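Local structure of UPF0311 protein CA_C3321 (Clostridium acetobutylicum ATCC 824, 3G7G) at residues 109-112 against 113-117. The protein is of unknown function, belongs to the UPF0311 (DUF3237) family and folds as a closed, eight-stranded antiparallel beta-barrel. Residues are numbered along the deposited sequence; the frame is centred on the assembly and turned at random.
Sequences EFVD and PNAYY
With CG of D112 trans to its own backbone N (chi1 156°) and lying beside the carbonyl carbon, the carboxylate folds forward over the peptide that follows and meets the amide of N114. The N114 N to D112 OD1 hydrogen bond is 2.7 Å long and nearly straight at 164°, yet the donor arrives 61° out of the carboxylate plane. Its span, side-chain oxygen to the N-H two residues on, defines an Asx turn. The D112 carbonyl supplies a second bond, from A115 N to D112 O at 2.9 Å; with P113 and N114 in helical backbone conformation at the two corners, this closes a type I beta-turn.

V111 carries most of the apolar contact. Its CG1, anti to the backbone N, reaches A115 CB at 3.6 Å and sits over one face of the Y116 ring, 4.1 Å from Y116 CZ. V111 CB also lies 3.7 Å from Y116 OH, which has a weak hydrogen bond to R145. V111 also packs on V97, Y101 and helix 102-107, while Y116 touches R95 of strand 86-96, so the turn lies against both helix and barrel. F110 CZ meets P113 CD at 4.1 Å, the side chains crossing at about a right angle.

P113 has no N-H to offer, and the next two amides both turn to D112, N114 N to the carboxylate and A115 N to the carbonyl; the N114 bond would be expected to favour the ionised carboxylate.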
loop_
_atom_site.group_PDB
_atom_site.type_symbol
_atom_site.label_atom_id
_atom_site.label_comp_id
_atom_site.label_asym_id
_atom_site.label_seq_id
_atom_site.Cartn_x
_atom_site.Cartn_y
_atom_site.Cartn_z
ATOM N N GLU A 109 -13.118 -17.630 -21.378
ATOM C CA GLU A 109 -13.010 -18.777 -22.295
ATOM C C GLU A 109 -11.557 -19.201 -22.260
ATOM O O GLU A 109 -10.706 -18.469 -21.739
ATOM C CB GLU A 109 -13.332 -18.401 -23.757
ATOM C CG GLU A 109 -14.766 -17.955 -24.091
ATOM C CD GLU A 109 -14.803 -16.988 -25.303
ATOM O OE1 GLU A 109 -15.490 -15.927 -25.233
ATOM O OE2 GLU A 109 -14.119 -17.278 -26.318
ATOM N N PHE A 110 -11.267 -20.355 -22.862
ATOM C CA PHE A 110 -9.898 -20.851 -22.919
ATOM C C PHE A 110 -8.949 -19.880 -23.637
ATOM O O PHE A 110 -9.186 -19.487 -24.805
ATOM C CB PHE A 110 -9.823 -22.220 -23.595
ATOM C CG PHE A 110 -8.417 -22.761 -23.697
ATOM C CD1 PHE A 110 -7.677 -23.025 -22.538
ATOM C CD2 PHE A 110 -7.825 -22.988 -24.940
ATOM C CE1 PHE A 110 -6.375 -23.512 -22.619
ATOM C CE2 PHE A 110 -6.524 -23.477 -25.023
ATOM C CZ PHE A 110 -5.799 -23.736 -23.856
ATOM N N VAL A 111 -7.895 -19.479 -22.914
ATOM C CA VAL A 111 -6.723 -18.861 -23.522
ATOM C C VAL A 111 -5.496 -19.736 -23.266
ATOM O O VAL A 111 -5.269 -20.226 -22.150
ATOM C CB VAL A 111 -6.518 -17.424 -23.015
ATOM C CG1 VAL A 111 -5.189 -16.864 -23.500
ATOM C CG2 VAL A 111 -7.684 -16.538 -23.492
ATOM N N ASP A 112 -4.725 -19.955 -24.325
ATOM C CA ASP A 112 -3.495 -20.744 -24.257
ATOM C C ASP A 112 -2.526 -20.099 -23.257
ATOM O O ASP A 112 -2.291 -18.895 -23.348
ATOM C CB ASP A 112 -2.882 -20.797 -25.659
ATOM C CG ASP A 112 -1.400 -21.062 -25.660
ATOM O OD1 ASP A 112 -0.856 -21.618 -24.670
ATOM O OD2 ASP A 112 -0.768 -20.711 -26.686
ATOM N N PRO A 113 -1.984 -20.893 -22.300
ATOM C CA PRO A 113 -0.981 -20.476 -21.299
ATOM C C PRO A 113 0.183 -19.646 -21.843
ATOM O O PRO A 113 0.685 -18.754 -21.133
ATOM C CB PRO A 113 -0.425 -21.813 -20.777
ATOM C CG PRO A 113 -1.529 -22.762 -20.924
ATOM C CD PRO A 113 -2.368 -22.307 -22.109
ATOM N N ASN A 114 0.631 -19.961 -23.062
ATOM C CA ASN A 114 1.764 -19.249 -23.670
ATOM C C ASN A 114 1.393 -17.831 -24.124
ATOM O O ASN A 114 2.261 -17.010 -24.436
ATOM C CB ASN A 114 2.338 -20.037 -24.848
ATOM C CG ASN A 114 3.180 -21.253 -24.411
ATOM O OD1 ASN A 114 3.572 -22.071 -25.265
ATOM N ND2 ASN A 114 3.472 -21.375 -23.094
ATOM N N ALA A 115 0.099 -17.546 -24.153
ATOM C CA ALA A 115 -0.396 -16.226 -24.500
ATOM C C ALA A 115 -0.183 -15.183 -23.376
ATOM O O ALA A 115 -0.065 -14.002 -23.656
ATOM C CB ALA A 115 -1.872 -16.313 -24.883
ATOM N N TYR A 116 -0.094 -15.629 -22.125
ATOM C CA TYR A 116 -0.043 -14.712 -20.982
ATOM C C TYR A 116 1.318 -14.054 -20.701
ATOM O O TYR A 116 2.357 -14.693 -20.804
ATOM C CB TYR A 116 -0.465 -15.442 -19.717
ATOM C CG TYR A 116 -1.922 -15.851 -19.662
ATOM C CD1 TYR A 116 -2.915 -14.933 -19.390
ATOM C CD2 TYR A 116 -2.286 -17.183 -19.821
ATOM C CE1 TYR A 116 -4.251 -15.315 -19.297
ATOM C CE2 TYR A 116 -3.609 -17.588 -19.733
ATOM C CZ TYR A 116 -4.586 -16.657 -19.487
ATOM O OH TYR A 116 -5.892 -17.076 -19.422
ATOM N N TYR A 117 1.280 -12.762 -20.386
ATOM C CA TYR A 117 2.296 -12.102 -19.581
ATOM C C TYR A 117 1.810 -12.175 -18.135
ATOM O O TYR A 117 0.782 -11.616 -17.813
ATOM C CB TYR A 117 2.437 -10.648 -19.988
ATOM C CG TYR A 117 3.462 -9.884 -19.193
ATOM C CD1 TYR A 117 4.789 -9.908 -19.567
ATOM C CD2 TYR A 117 3.104 -9.141 -18.053
ATOM C CE1 TYR A 117 5.733 -9.238 -18.842
ATOM C CE2 TYR A 117 4.040 -8.474 -17.323
ATOM C CZ TYR A 117 5.359 -8.506 -17.741
ATOM O OH TYR A 117 6.352 -7.842 -17.045
#